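Local coordinates for protein transcriptional repressor, TetR family (Thermus thermophilus, PDB 3ANP) that probably binds DNA as a TetR-family transcriptional repressor controlling fatty acid degradation, and binds lauroyl-CoA in its helical ligand domain, at residues K101-L105 / L167-A171; L161-S165 / E181-N185. All blocks are in the same frame, centred on the assembly; numbering follows the deposited sequence.

Helix 151-172 runs through both contacts: its 161-165 turn meets helix 178-191 in contact 2, and its 167-171 turn, near the C-terminal end, meets helix 101-110 in contact 1. The two contact centres lie about 13 Å apart. The bound dodecyl-CoA lies against the contact 2 turn: Tyr162 and Phe163 touch it directly, whereas the side chain of Leu167 in contact 1 stays about 7 Å from it. Both contacts also face the second subunit, through Arg168 in the first and Glu181 and Lys184 in the second. One helix thus joins the acyl pocket, the dimer interface and helix 101-110, which also touches helix 3-25 of the DNA-binding part.

Contact 1: K101-L105 / L167-A171; sequences KDLLL and LRWAA
Leu105 and Leu167 meet methyl to methyl, CD1 on CD1 at 3.4 Å, closer than carbons usually pack, with the two side chains crossing at about a right angle. This is the tight end of the contact, built against the buried Leu167 and Ala170. The same CD1 of Leu105 also rests against CB of Ala170 and CB of Ala171, at 4.0 Å from each, so a single methyl fills the corner between three side chains. Leu105 turns its CG anti to the backbone N (chi1 -175°), which swings that methyl across to helix 151-172. Behind it, Leu167 continues onto Phe108 and Tyr109, and onto Leu112 of the second subunit.

One turn earlier lie the partly exposed Lys101 and Trp169. Lys101 stretches along Ala170 and the six-membered ring of Trp169: its CG lies 3.8 Å from Ala170 CB, and its CD approaches Trp169 CZ3 obliquely at 3.6 Å. The close point of this side is Lys101 CE, 2.9 Å from Ala170 O. The chain bends only at chi4 (-63°), leaving NZ 3.2 Å from Ala170 O at an angle too poor for a hydrogen bond. The indole is held from its far side, where Trp169 NE1 donates to the carbonyl of Arg176.

The helix axes, 10.0 Å apart, cross at -124°, and the small Ala170 lets its CA come 6.2 Å from Lys101 CA. Apolar packing through Leu105 is thus joined by a close polar approach: the ammonium lies by a carbonyl near the C-terminal end of helix 151-172, whose partial negative charge would probably favour it, with Asp102 a distant counter-charge.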
loop_
_atom_site.group_PDB
_atom_site.type_symbol
_atom_site.label_atom_id
_atom_site.label_comp_id
_atom_site.label_asym_id
_atom_site.label_seq_id
_atom_site.Cartn_x
_atom_site.Cartn_y
_atom_site.Cartn_z
ATOM N N LYS A 101 7.390 -16.058 -1.854
ATOM C CA LYS A 101 7.269 -15.191 -0.689
ATOM C C LYS A 101 8.573 -14.682 -0.048
ATOM O O LYS A 101 8.724 -13.483 0.181
ATOM C CB LYS A 101 6.432 -15.902 0.378
ATOM C CG LYS A 101 6.297 -15.137 1.675
ATOM C CD LYS A 101 5.463 -15.921 2.674
ATOM C CE LYS A 101 5.465 -15.259 4.036
ATOM N NZ LYS A 101 6.833 -15.218 4.617
ATOM N N ASP A 102 9.497 -15.586 0.261
ATOM C CA ASP A 102 10.754 -15.194 0.909
ATOM C C ASP A 102 11.637 -14.255 0.075
ATOM O O ASP A 102 12.395 -13.458 0.634
ATOM C CB ASP A 102 11.557 -16.433 1.312
ATOM C CG ASP A 102 10.826 -17.305 2.329
ATOM O OD1 ASP A 102 10.080 -16.765 3.183
ATOM O OD2 ASP A 102 11.018 -18.539 2.281
ATOM N N LEU A 103 11.566 -14.363 -1.251
ATOM C CA LEU A 103 12.346 -13.489 -2.128
ATOM C C LEU A 103 11.593 -12.188 -2.398
ATOM O O LEU A 103 12.187 -11.118 -2.459
ATOM C CB LEU A 103 12.621 -14.159 -3.481
ATOM C CG LEU A 103 13.459 -15.435 -3.482
ATOM C CD1 LEU A 103 13.418 -16.075 -4.868
ATOM C CD2 LEU A 103 14.880 -15.105 -3.088
ATOM N N LEU A 104 10.282 -12.279 -2.582
ATOM C CA LEU A 104 9.509 -11.085 -2.881
ATOM C C LEU A 104 9.315 -10.139 -1.701
ATOM O O LEU A 104 9.177 -8.929 -1.897
ATOM C CB LEU A 104 8.137 -11.466 -3.446
ATOM C CG LEU A 104 8.142 -12.280 -4.739
ATOM C CD1 LEU A 104 6.713 -12.564 -5.160
ATOM C CD2 LEU A 104 8.879 -11.514 -5.828
ATOM N N LEU A 105 9.307 -10.659 -0.477
ATOM C CA LEU A 105 9.083 -9.747 0.659
ATOM C C LEU A 105 10.141 -8.625 0.731
ATOM O O LEU A 105 9.787 -7.448 0.740
ATOM C CB LEU A 105 9.010 -10.522 1.975
ATOM C CG LEU A 105 8.672 -9.719 3.239
ATOM C CD1 LEU A 105 7.384 -8.949 3.026
ATOM C CD2 LEU A 105 8.534 -10.663 4.427
ATOM N N LEU A 167 2.131 -7.564 0.508
ATOM C CA LEU A 167 3.120 -7.249 1.522
ATOM C C LEU A 167 2.622 -7.647 2.913
ATOM O O LEU A 167 3.340 -8.293 3.672
ATOM C CB LEU A 167 3.445 -5.749 1.485
ATOM C CG LEU A 167 4.339 -5.204 2.602
ATOM C CD1 LEU A 167 5.535 -6.115 2.790
ATOM C CD2 LEU A 167 4.787 -3.780 2.236
ATOM N N ARG A 168 1.392 -7.267 3.250
ATOM C CA ARG A 168 0.856 -7.604 4.558
ATOM C C ARG A 168 0.659 -9.107 4.691
ATOM O O ARG A 168 0.885 -9.679 5.755
ATOM C CB ARG A 168 -0.449 -6.851 4.809
ATOM C CG ARG A 168 -0.191 -5.346 5.004
ATOM C CD ARG A 168 -1.455 -4.509 4.934
ATOM N NE ARG A 168 -2.294 -4.656 6.119
ATOM C CZ ARG A 168 -3.426 -3.984 6.316
ATOM N NH1 ARG A 168 -3.856 -3.115 5.405
ATOM N NH2 ARG A 168 -4.129 -4.184 7.429
ATOM N N TRP A 169 0.264 -9.745 3.598
ATOM C CA TRP A 169 0.072 -11.187 3.610
ATOM C C TRP A 169 1.395 -11.874 3.928
ATOM O O TRP A 169 1.470 -12.717 4.825
ATOM C CB TRP A 169 -0.419 -11.672 2.249
ATOM C CG TRP A 169 -0.520 -13.182 2.155
ATOM C CD1 TRP A 169 -1.572 -13.965 2.565
ATOM C CD2 TRP A 169 0.479 -14.081 1.668
ATOM N NE1 TRP A 169 -1.284 -15.296 2.365
ATOM C CE2 TRP A 169 -0.034 -15.400 1.816
ATOM C CE3 TRP A 169 1.758 -13.908 1.125
ATOM C CZ2 TRP A 169 0.694 -16.541 1.440
ATOM C CZ3 TRP A 169 2.491 -15.055 0.748
ATOM C CH2 TRP A 169 1.948 -16.353 0.912
ATOM N N ALA A 170 2.432 -11.506 3.179
ATOM C CA ALA A 170 3.753 -12.107 3.335
ATOM C C ALA A 170 4.434 -11.780 4.650
ATOM O O ALA A 170 5.097 -12.634 5.238
ATOM C CB ALA A 170 4.665 -11.694 2.149
ATOM N N ALA A 171 4.265 -10.552 5.124
ATOM C CA ALA A 171 4.909 -10.139 6.361
ATOM C C ALA A 171 4.170 -10.475 7.653
ATOM O O ALA A 171 4.799 -10.689 8.693
ATOM C CB ALA A 171 5.171 -8.638 6.319
#

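Contact 2: L161-S165 / E181-N185; sequences LYFLS and ELEKN. With DCC (dodecyl-coa), chain E.
A serine hydroxyl, Ser165 OG, links two polar side chains of the facing helix, accepting from one and donating to the other. Asn185 ND2 gives it a nearly straight bond of 2.9 Å (172°) in the amide plane, and OG donates a hydrogen bond to Glu181 OE2 at 2.7 Å, on the anti lone pair. Glu181 leaves with CG anti to the backbone N (chi1 166°) and bends at chi2, bringing OE2 back to Ser165. Lys184 NZ reaches that OE2 from above the carboxylate plane, forming a salt bridge, and donates to Asn185 OD1 at 2.8 Å. The second subunit extends this ring of four side chains: its Arg153 pairs with Glu181 OE1 and its Thr157 hydrogen-bonds with Lys184. Replacing Glu181 with an alanine would probably leave Ser165 OG without its acceptor and both Lys184 and that Arg153 without their carboxylate.

Beside the ring, Leu182 CD1 meets the Tyr162 edge in plane, 3.6 Å from Tyr162 CD1. Tyr162 CE2 lies 3.9 Å from CA8 of the dodecyl-CoA tail, while Tyr162 OH is hydrogen-bonded to Thr97. Phe163 lays one face against the acyl start. The near-antiparallel pair (151°) thus joins a charged seam at the dimer interface to a greasy wall suited to an acyl tail.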
loop_
_atom_site.group_PDB
_atom_site.type_symbol
_atom_site.label_atom_id
_atom_site.label_comp_id
_atom_site.label_asym_id
_atom_site.label_seq_id
_atom_site.Cartn_x
_atom_site.Cartn_y
_atom_site.Cartn_z
ATOM N N LEU A 161 -3.094 -1.655 -4.516
ATOM C CA LEU A 161 -3.834 -2.542 -3.615
ATOM C C LEU A 161 -3.201 -3.923 -3.598
ATOM O O LEU A 161 -3.108 -4.535 -2.540
ATOM C CB LEU A 161 -5.297 -2.694 -4.040
ATOM C CG LEU A 161 -6.254 -1.603 -3.572
ATOM C CD1 LEU A 161 -7.680 -2.000 -3.931
ATOM C CD2 LEU A 161 -6.129 -1.433 -2.068
ATOM N N TYR A 162 -2.802 -4.423 -4.770
ATOM C CA TYR A 162 -2.150 -5.739 -4.831
ATOM C C TYR A 162 -0.908 -5.672 -3.946
ATOM O O TYR A 162 -0.641 -6.570 -3.134
ATOM C CB TYR A 162 -1.696 -6.097 -6.268
ATOM C CG TYR A 162 -0.549 -7.100 -6.252
ATOM C CD1 TYR A 162 -0.762 -8.435 -5.886
ATOM C CD2 TYR A 162 0.763 -6.687 -6.480
ATOM C CE1 TYR A 162 0.321 -9.331 -5.739
ATOM C CE2 TYR A 162 1.846 -7.571 -6.335
ATOM C CZ TYR A 162 1.618 -8.887 -5.960
ATOM O OH TYR A 162 2.692 -9.734 -5.769
ATOM N N PHE A 163 -0.140 -4.600 -4.119
ATOM C CA PHE A 163 1.081 -4.415 -3.341
ATOM C C PHE A 163 0.863 -4.458 -1.829
ATOM O O PHE A 163 1.540 -5.216 -1.130
ATOM C CB PHE A 163 1.759 -3.089 -3.711
ATOM C CG PHE A 163 2.876 -2.709 -2.779
ATOM C CD1 PHE A 163 4.106 -3.348 -2.838
ATOM C CD2 PHE A 163 2.673 -1.753 -1.797
ATOM C CE1 PHE A 163 5.115 -3.037 -1.918
ATOM C CE2 PHE A 163 3.674 -1.446 -0.885
ATOM C CZ PHE A 163 4.888 -2.088 -0.947
ATOM N N LEU A 164 -0.066 -3.653 -1.315
ATOM C CA LEU A 164 -0.292 -3.628 0.130
ATOM C C LEU A 164 -0.828 -4.963 0.633
ATOM O O LEU A 164 -0.425 -5.430 1.702
ATOM C CB LEU A 164 -1.253 -2.506 0.523
ATOM C CG LEU A 164 -1.413 -2.236 2.030
ATOM C CD1 LEU A 164 -0.068 -1.872 2.667
ATOM C CD2 LEU A 164 -2.392 -1.086 2.215
ATOM N N SER A 165 -1.729 -5.584 -0.127
ATOM C CA SER A 165 -2.271 -6.886 0.285
ATOM C C SER A 165 -1.193 -7.971 0.319
ATOM O O SER A 165 -1.142 -8.780 1.250
ATOM C CB SER A 165 -3.397 -7.332 -0.657
ATOM O OG SER A 165 -4.565 -6.542 -0.481
ATOM N N GLU A 181 -8.088 -12.618 -1.141
ATOM C CA GLU A 181 -7.856 -11.214 -0.840
ATOM C C GLU A 181 -7.699 -10.385 -2.120
ATOM O O GLU A 181 -8.260 -9.298 -2.233
ATOM C CB GLU A 181 -6.608 -11.090 0.047
ATOM C CG GLU A 181 -6.025 -9.687 0.197
ATOM C CD GLU A 181 -6.878 -8.761 1.051
ATOM O OE1 GLU A 181 -7.717 -9.251 1.842
ATOM O OE2 GLU A 181 -6.689 -7.535 0.944
ATOM N N LEU A 182 -6.950 -10.894 -3.093
ATOM C CA LEU A 182 -6.768 -10.145 -4.330
ATOM C C LEU A 182 -8.065 -10.084 -5.124
ATOM O O LEU A 182 -8.356 -9.078 -5.770
ATOM C CB LEU A 182 -5.630 -10.754 -5.179
ATOM C CG LEU A 182 -4.239 -10.638 -4.520
ATOM C CD1 LEU A 182 -3.190 -11.110 -5.512
ATOM C CD2 LEU A 182 -3.953 -9.177 -4.085
ATOM N N GLU A 183 -8.852 -11.154 -5.064
ATOM C CA GLU A 183 -10.132 -11.194 -5.768
ATOM C C GLU A 183 -11.049 -10.125 -5.152
ATOM O O GLU A 183 -11.840 -9.495 -5.855
ATOM C CB GLU A 183 -10.763 -12.587 -5.620
ATOM C CG GLU A 183 -12.213 -12.712 -6.097
ATOM C CD GLU A 183 -12.376 -12.636 -7.610
ATOM O OE1 GLU A 183 -11.397 -12.900 -8.348
ATOM O OE2 GLU A 183 -13.501 -12.334 -8.063
ATOM N N LYS A 184 -10.944 -9.938 -3.837
ATOM C CA LYS A 184 -11.737 -8.923 -3.134
ATOM C C LYS A 184 -11.342 -7.529 -3.633
ATOM O O LYS A 184 -12.210 -6.694 -3.897
ATOM C CB LYS A 184 -11.512 -9.008 -1.604
ATOM C CG LYS A 184 -12.156 -7.859 -0.782
ATOM C CD LYS A 184 -11.206 -6.662 -0.533
ATOM C CE LYS A 184 -10.027 -7.080 0.359
ATOM N NZ LYS A 184 -9.024 -6.002 0.605
ATOM N N ASN A 185 -10.038 -7.275 -3.755
ATOM C CA ASN A 185 -9.563 -5.972 -4.244
ATOM C C ASN A 185 -10.083 -5.709 -5.644
ATOM O O ASN A 185 -10.527 -4.598 -5.974
ATOM C CB ASN A 185 -8.029 -5.913 -4.300
ATOM C CG ASN A 185 -7.389 -5.948 -2.935
ATOM O OD1 ASN A 185 -8.028 -5.630 -1.938
ATOM N ND2 ASN A 185 -6.104 -6.314 -2.882
HETATM C C2 DCC E . 6.123 14.048 -17.928
HETATM C C4 DCC E . 4.220 12.838 -17.417
HETATM C C5 DCC E . 4.603 11.859 -18.322
HETATM C C6 DCC E . 5.791 12.032 -19.023
HETATM C C8 DCC E . 2.742 11.273 -17.422
HETATM C C10 DCC E . 5.189 -8.001 -9.364
HETATM C C11 DCC E . 6.071 -9.206 -9.032
HETATM C C12 DCC E . 5.899 -10.314 -10.072
HETATM N N9 DCC E . 3.068 12.444 -16.880
HETATM N N7 DCC E . 3.672 10.910 -18.302
HETATM N N3 DCC E . 4.999 13.915 -17.245
HETATM N N1 DCC E . 6.519 13.135 -18.799
HETATM N N6 DCC E . 6.197 11.119 -19.899
HETATM C "C1'" DCC E . 2.280 13.186 -15.870
HETATM C "C2'" DCC E . 1.298 12.266 -15.148
HETATM O "O2'" DCC E . 0.199 11.960 -16.011
HETATM C "C3'" DCC E . 0.845 13.253 -14.074
HETATM O "O3'" DCC E . -0.110 14.168 -14.619
HETATM C "C4'" DCC E . 2.142 13.998 -13.746
HETATM O "O4'" DCC E . 3.086 13.624 -14.767
HETATM C "C5'" DCC E . 2.631 13.541 -12.370
HETATM O "O5'" DCC E . 2.772 12.119 -12.339
HETATM P P1 DCC E . 2.855 11.335 -10.935
HETATM O O11 DCC E . 1.814 11.842 -10.014
HETATM O O12 DCC E . 2.899 9.884 -11.225
HETATM O O6 DCC E . 4.283 11.780 -10.340
HETATM P P2 DCC E . 5.631 10.986 -10.715
HETATM O O21 DCC E . 6.563 12.124 -10.543
HETATM O O22 DCC E . 5.187 10.433 -12.013
HETATM O O7 DCC E . 5.545 10.034 -9.419
HETATM C CPA DCC E . 4.921 8.748 -9.465
HETATM C CPB DCC E . 5.833 7.708 -8.809
HETATM C CP8 DCC E . 6.363 8.264 -7.484
HETATM C CP7 DCC E . 6.999 7.389 -9.748
HETATM C CP9 DCC E . 5.032 6.432 -8.544
HETATM O OP3 DCC E . 5.291 8.460 -6.558
HETATM C CP6 DCC E . 7.401 7.310 -6.888
HETATM O OP2 DCC E . 8.581 7.380 -7.225
HETATM N NP2 DCC E . 6.932 6.423 -6.013
HETATM C CP5 DCC E . 7.815 5.445 -5.359
HETATM C CP4 DCC E . 7.023 4.186 -5.001
HETATM C CP3 DCC E . 5.881 4.510 -4.035
HETATM O OP1 DCC E . 5.099 5.428 -4.272
HETATM N NP1 DCC E . 5.805 3.731 -2.959
HETATM C CP2 DCC E . 4.766 3.931 -1.938
HETATM C CP1 DCC E . 3.409 3.463 -2.471
HETATM S S DCC E . 3.301 1.646 -2.675
HETATM P P3 DCC E . -1.392 14.578 -13.736
HETATM O O31 DCC E . -2.602 13.811 -14.111
HETATM O O32 DCC E . -0.976 14.353 -12.197
HETATM O O33 DCC E . -1.572 16.164 -13.943
HETATM C CA1 DCC E . 3.752 1.422 -4.353
HETATM C CA2 DCC E . 3.425 0.092 -5.035
HETATM O OA1 DCC E . 4.327 2.317 -4.971
HETATM C CA3 DCC E . 3.490 0.227 -6.557
HETATM C CA4 DCC E . 3.079 -1.066 -7.269
HETATM C CA5 DCC E . 4.003 -2.239 -6.934
HETATM C CA6 DCC E . 3.688 -3.428 -7.845
HETATM C CA7 DCC E . 4.654 -4.588 -7.598
HETATM C CA8 DCC E . 4.418 -5.721 -8.599
HETATM C CA9 DCC E . 5.337 -6.909 -8.302
#